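Local coordinates for KLLA0E08119p (Kluyveromyces lactis, PDB 3VA7), which probably carries out the biotin-dependent, ATP-driven carboxylation of urea to urea-1-carboxylate, this chain being the urea carboxylase portion of a longer bifunctional enzyme, at residues A[378-390]-A[399-413]. Sequence-based numbering, arbitrary orientation.
Sequences RPSPGQLTSVSFP and VKKGTNVSAEYDPTL
Gly382 and Val405 grip each other through both of their backbone polar groups: Gly382 N donates to Val405 O (2.8 Å), and Val405 N returns a bond to Gly382 O (2.9 Å). Two further backbone bonds hold the loops flanking the strands, from Leu384 N to Thr403 O (2.8 Å), almost straight at 173°, and from Gly402 N to Leu384 O, where the donor stands above the carbonyl plane. Gly402 has a positive phi (113°) that would press any CB onto the carbonyl oxygen of Lys401. The next residue, Thr403, accepts from Lys400 N through OG1 and fastens the turn leading into strand 404-405.

Gly382 with Val405 is thus an antiparallel hydrogen-bonded pair, and Gln383 with Asn404 the adjoining non-hydrogen-bonded one, at the margin of the antiparallel sheet in the biotin carboxylase C-terminal region. Gln383 reaches out fully extended, CG anti to the backbone N (chi1 -164°), which sets CG 3.3 Å from Gly402 O and 3.7 Å from Asn404 ND2. Asn404 ND2 also lies against Gln383 CB at 3.5 Å; Asn404 OD1 is bonded to Asn1095. Cutting Gln383 back to an alanine would probably open a gap beside the Gly402 carbonyl and strip Asn404 ND2 of part of its flanking cover, since CG goes.

Leu384 packs its branches against 399-413: CD1 meets Val399 CG2 at 3.8 Å, while CG lies 3.9 Å from Val405 CG2. Leu413 CD2 approaches CD1 more loosely. Beyond a classic beta bulge at Thr385 and Ser386, facing Tyr440, Val387 lays CG2 on the Lys400-Lys401 peptide, and Phe389 brings CZ toward Val399 CG2.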
loop_
_atom_site.group_PDB
_atom_site.type_symbol
_atom_site.label_atom_id
_atom_site.label_comp_id
_atom_site.label_asym_id
_atom_site.label_seq_id
_atom_site.Cartn_x
_atom_site.Cartn_y
_atom_site.Cartn_z
ATOM N N ARG A 378 11.536 -17.668 8.881
ATOM C CA ARG A 378 10.131 -17.878 8.679
ATOM C C ARG A 378 9.705 -17.186 7.363
ATOM O O ARG A 378 10.029 -16.017 7.120
ATOM C CB ARG A 378 9.406 -17.305 9.910
ATOM C CG ARG A 378 7.919 -16.955 9.734
ATOM C CD ARG A 378 7.368 -16.120 10.924
ATOM N NE ARG A 378 6.076 -15.498 10.599
ATOM C CZ ARG A 378 4.871 -16.011 10.880
ATOM N NH1 ARG A 378 4.741 -17.183 11.514
ATOM N NH2 ARG A 378 3.777 -15.337 10.525
ATOM N N PRO A 379 9.005 -17.924 6.496
ATOM C CA PRO A 379 8.623 -17.403 5.193
ATOM C C PRO A 379 7.783 -16.150 5.336
ATOM O O PRO A 379 6.986 -16.035 6.253
ATOM C CB PRO A 379 7.813 -18.553 4.566
ATOM C CG PRO A 379 7.402 -19.415 5.721
ATOM C CD PRO A 379 8.544 -19.307 6.691
ATOM N N SER A 380 7.974 -15.211 4.432
ATOM C CA SER A 380 7.346 -13.935 4.549
ATOM C C SER A 380 6.557 -13.637 3.264
ATOM O O SER A 380 7.104 -13.091 2.309
ATOM C CB SER A 380 8.424 -12.882 4.766
ATOM O OG SER A 380 7.846 -11.575 4.715
ATOM N N PRO A 381 5.271 -14.007 3.235
ATOM C CA PRO A 381 4.418 -13.761 2.060
ATOM C C PRO A 381 4.003 -12.297 1.936
ATOM O O PRO A 381 4.133 -11.570 2.892
ATOM C CB PRO A 381 3.184 -14.637 2.331
ATOM C CG PRO A 381 3.133 -14.750 3.836
ATOM C CD PRO A 381 4.563 -14.739 4.301
ATOM N N GLY A 382 3.517 -11.896 0.759
ATOM C CA GLY A 382 2.994 -10.557 0.476
ATOM C C GLY A 382 3.246 -9.953 -0.909
ATOM O O GLY A 382 3.954 -10.517 -1.708
ATOM N N GLN A 383 2.674 -8.779 -1.182
ATOM C CA GLN A 383 2.884 -8.092 -2.459
ATOM C C GLN A 383 4.149 -7.254 -2.507
ATOM O O GLN A 383 4.366 -6.396 -1.636
ATOM C CB GLN A 383 1.707 -7.207 -2.838
ATOM C CG GLN A 383 1.801 -6.849 -4.257
ATOM C CD GLN A 383 0.632 -6.065 -4.768
ATOM O OE1 GLN A 383 0.259 -6.209 -5.939
ATOM N NE2 GLN A 383 0.071 -5.203 -3.935
ATOM N N LEU A 384 4.973 -7.498 -3.524
ATOM C CA LEU A 384 6.148 -6.700 -3.729
ATOM C C LEU A 384 5.719 -5.336 -4.263
ATOM O O LEU A 384 4.870 -5.221 -5.139
ATOM C CB LEU A 384 7.168 -7.379 -4.649
ATOM C CG LEU A 384 7.678 -8.717 -4.133
ATOM C CD1 LEU A 384 8.693 -9.261 -5.070
ATOM C CD2 LEU A 384 8.225 -8.661 -2.698
ATOM N N THR A 385 6.356 -4.309 -3.735
ATOM C CA THR A 385 5.865 -2.965 -3.820
ATOM C C THR A 385 6.835 -2.126 -4.635
ATOM O O THR A 385 6.506 -1.049 -5.182
ATOM C CB THR A 385 5.685 -2.460 -2.355
ATOM O OG1 THR A 385 4.297 -2.173 -2.117
ATOM C CG2 THR A 385 6.648 -1.322 -1.957
ATOM N N SER A 386 8.048 -2.634 -4.704
ATOM C CA SER A 386 9.082 -1.993 -5.450
ATOM C C SER A 386 10.167 -3.065 -5.591
ATOM O O SER A 386 10.514 -3.782 -4.640
ATOM C CB SER A 386 9.551 -0.709 -4.726
ATOM O OG SER A 386 10.952 -0.498 -4.916
ATOM N N VAL A 387 10.681 -3.212 -6.790
ATOM C CA VAL A 387 11.633 -4.281 -7.048
ATOM C C VAL A 387 12.719 -3.704 -7.941
ATOM O O VAL A 387 12.476 -3.369 -9.075
ATOM C CB VAL A 387 10.944 -5.525 -7.722
ATOM C CG1 VAL A 387 11.962 -6.560 -8.055
ATOM C CG2 VAL A 387 9.818 -6.137 -6.820
ATOM N N SER A 388 13.908 -3.533 -7.398
ATOM C CA SER A 388 15.027 -3.116 -8.231
ATOM C C SER A 388 16.275 -4.017 -8.161
ATOM O O SER A 388 16.729 -4.407 -7.065
ATOM C CB SER A 388 15.390 -1.669 -7.937
ATOM O OG SER A 388 16.030 -1.125 -9.087
ATOM N N PHE A 389 16.826 -4.338 -9.331
ATOM C CA PHE A 389 18.061 -5.180 -9.400
ATOM C C PHE A 389 19.211 -4.516 -10.202
ATOM O O PHE A 389 18.971 -3.809 -11.205
ATOM C CB PHE A 389 17.801 -6.567 -10.001
ATOM C CG PHE A 389 16.825 -7.429 -9.208
ATOM C CD1 PHE A 389 17.172 -7.923 -7.952
ATOM C CD2 PHE A 389 15.556 -7.808 -9.771
ATOM C CE1 PHE A 389 16.283 -8.755 -7.220
ATOM C CE2 PHE A 389 14.653 -8.663 -9.043
ATOM C CZ PHE A 389 15.040 -9.130 -7.778
ATOM N N PRO A 390 20.464 -4.762 -9.772
ATOM C CA PRO A 390 21.539 -4.275 -10.619
ATOM C C PRO A 390 21.374 -4.886 -11.996
ATOM O O PRO A 390 21.343 -6.124 -12.122
ATOM C CB PRO A 390 22.803 -4.839 -9.937
ATOM C CG PRO A 390 22.318 -6.001 -9.117
ATOM C CD PRO A 390 20.968 -5.539 -8.620
ATOM N N VAL A 399 10.155 -12.255 -10.377
ATOM C CA VAL A 399 9.379 -11.231 -9.681
ATOM C C VAL A 399 9.660 -9.804 -10.174
ATOM O O VAL A 399 10.713 -9.512 -10.771
ATOM C CB VAL A 399 9.586 -11.329 -8.173
ATOM C CG1 VAL A 399 9.385 -12.795 -7.712
ATOM C CG2 VAL A 399 10.947 -10.754 -7.765
ATOM N N LYS A 400 8.679 -8.928 -9.972
ATOM C CA LYS A 400 8.817 -7.495 -10.248
ATOM C C LYS A 400 7.827 -6.748 -9.343
ATOM O O LYS A 400 7.143 -7.364 -8.549
ATOM C CB LYS A 400 8.563 -7.188 -11.721
ATOM C CG LYS A 400 7.547 -8.096 -12.316
ATOM C CD LYS A 400 6.890 -7.555 -13.597
ATOM C CE LYS A 400 5.487 -8.258 -13.761
ATOM N NZ LYS A 400 5.034 -8.481 -15.217
ATOM N N LYS A 401 7.820 -5.409 -9.425
ATOM C CA LYS A 401 6.865 -4.557 -8.736
ATOM C C LYS A 401 5.532 -5.236 -9.040
ATOM O O LYS A 401 5.217 -5.500 -10.202
ATOM C CB LYS A 401 6.935 -3.144 -9.337
ATOM C CG LYS A 401 6.164 -1.974 -8.664
ATOM C CD LYS A 401 6.171 -0.796 -9.689
ATOM C CE LYS A 401 6.490 0.582 -9.070
ATOM N NZ LYS A 401 7.973 1.066 -9.113
ATOM N N GLY A 402 4.760 -5.554 -8.018
ATOM C CA GLY A 402 3.449 -6.079 -8.289
ATOM C C GLY A 402 3.220 -7.509 -7.897
ATOM O O GLY A 402 2.167 -7.830 -7.387
ATOM N N THR A 403 4.221 -8.345 -8.089
ATOM C CA THR A 403 4.151 -9.730 -7.760
ATOM C C THR A 403 3.707 -10.038 -6.348
ATOM O O THR A 403 4.228 -9.481 -5.396
ATOM C CB THR A 403 5.499 -10.402 -8.012
ATOM O OG1 THR A 403 5.911 -10.117 -9.359
ATOM C CG2 THR A 403 5.391 -11.931 -7.754
ATOM N N ASN A 404 2.766 -10.975 -6.233
ATOM C CA ASN A 404 2.335 -11.554 -4.939
ATOM C C ASN A 404 3.111 -12.785 -4.603
ATOM O O ASN A 404 3.029 -13.773 -5.276
ATOM C CB ASN A 404 0.847 -11.924 -4.986
ATOM C CG ASN A 404 -0.043 -10.706 -5.113
ATOM O OD1 ASN A 404 -0.612 -10.449 -6.176
ATOM N ND2 ASN A 404 -0.157 -9.936 -4.035
ATOM N N VAL A 405 3.876 -12.714 -3.546
ATOM C CA VAL A 405 4.725 -13.809 -3.164
ATOM C C VAL A 405 4.020 -14.612 -2.094
ATOM O O VAL A 405 3.738 -14.070 -1.018
ATOM C CB VAL A 405 6.063 -13.298 -2.595
ATOM C CG1 VAL A 405 6.949 -14.495 -2.124
ATOM C CG2 VAL A 405 6.770 -12.449 -3.650
ATOM N N SER A 406 3.741 -15.890 -2.373
ATOM C CA SER A 406 3.032 -16.724 -1.400
ATOM C C SER A 406 3.952 -17.638 -0.566
ATOM O O SER A 406 5.158 -17.790 -0.841
ATOM C CB SER A 406 1.945 -17.553 -2.067
ATOM O OG SER A 406 2.393 -18.881 -2.194
ATOM N N ALA A 407 3.373 -18.239 0.470
ATOM C CA ALA A 407 4.145 -19.079 1.411
ATOM C C ALA A 407 4.080 -20.555 0.983
ATOM O O ALA A 407 4.755 -21.428 1.561
ATOM C CB ALA A 407 3.624 -18.889 2.859
ATOM N N GLU A 408 3.282 -20.803 -0.056
ATOM C CA GLU A 408 3.005 -22.146 -0.526
ATOM C C GLU A 408 4.262 -22.965 -0.896
ATOM O O GLU A 408 4.555 -24.003 -0.290
ATOM C CB GLU A 408 1.986 -22.105 -1.677
ATOM C CG GLU A 408 1.098 -23.371 -1.776
ATOM C CD GLU A 408 0.292 -23.708 -0.480
ATOM O OE1 GLU A 408 -0.049 -22.771 0.308
ATOM O OE2 GLU A 408 -0.003 -24.922 -0.269
ATOM N N TYR A 409 5.036 -22.492 -1.857
ATOM C CA TYR A 409 5.948 -23.427 -2.501
ATOM C C TYR A 409 7.365 -23.459 -1.969
ATOM O O TYR A 409 7.917 -24.543 -1.713
ATOM C CB TYR A 409 5.897 -23.251 -4.026
ATOM C CG TYR A 409 4.470 -23.350 -4.540
ATOM C CD1 TYR A 409 3.834 -24.596 -4.667
ATOM C CD2 TYR A 409 3.737 -22.180 -4.844
ATOM C CE1 TYR A 409 2.499 -24.678 -5.112
ATOM C CE2 TYR A 409 2.414 -22.235 -5.290
ATOM C CZ TYR A 409 1.799 -23.479 -5.426
ATOM O OH TYR A 409 0.502 -23.519 -5.871
ATOM N N ASP A 410 7.939 -22.282 -1.785
ATOM C CA ASP A 410 9.386 -22.132 -1.673
ATOM C C ASP A 410 9.576 -20.660 -1.823
ATOM O O ASP A 410 9.080 -20.075 -2.763
ATOM C CB ASP A 410 10.122 -22.834 -2.821
ATOM C CG ASP A 410 11.570 -22.374 -2.960
ATOM O OD1 ASP A 410 12.472 -22.885 -2.240
ATOM O OD2 ASP A 410 11.811 -21.493 -3.812
ATOM N N PRO A 411 10.321 -20.051 -0.905
ATOM C CA PRO A 411 10.322 -18.594 -0.896
ATOM C C PRO A 411 11.437 -17.927 -1.776
ATOM O O PRO A 411 11.790 -16.772 -1.557
ATOM C CB PRO A 411 10.468 -18.279 0.607
ATOM C CG PRO A 411 11.143 -19.523 1.216
ATOM C CD PRO A 411 11.159 -20.624 0.169
ATOM N N THR A 412 11.959 -18.622 -2.776
ATOM C CA THR A 412 12.931 -17.982 -3.647
ATOM C C THR A 412 12.396 -16.747 -4.412
ATOM O O THR A 412 11.339 -16.781 -5.057
ATOM C CB THR A 412 13.523 -18.997 -4.632
ATOM O OG1 THR A 412 14.269 -19.981 -3.895
ATOM C CG2 THR A 412 14.422 -18.284 -5.642
ATOM N N LEU A 413 13.134 -15.656 -4.337
ATOM C CA LEU A 413 12.747 -14.460 -5.041
ATOM C C LEU A 413 13.581 -14.303 -6.302
ATOM O O LEU A 413 13.069 -14.014 -7.390
ATOM C CB LEU A 413 12.880 -13.222 -4.126
ATOM C CG LEU A 413 11.785 -13.096 -3.042
ATOM C CD1 LEU A 413 11.963 -11.965 -2.015
ATOM C CD2 LEU A 413 10.377 -13.039 -3.684
#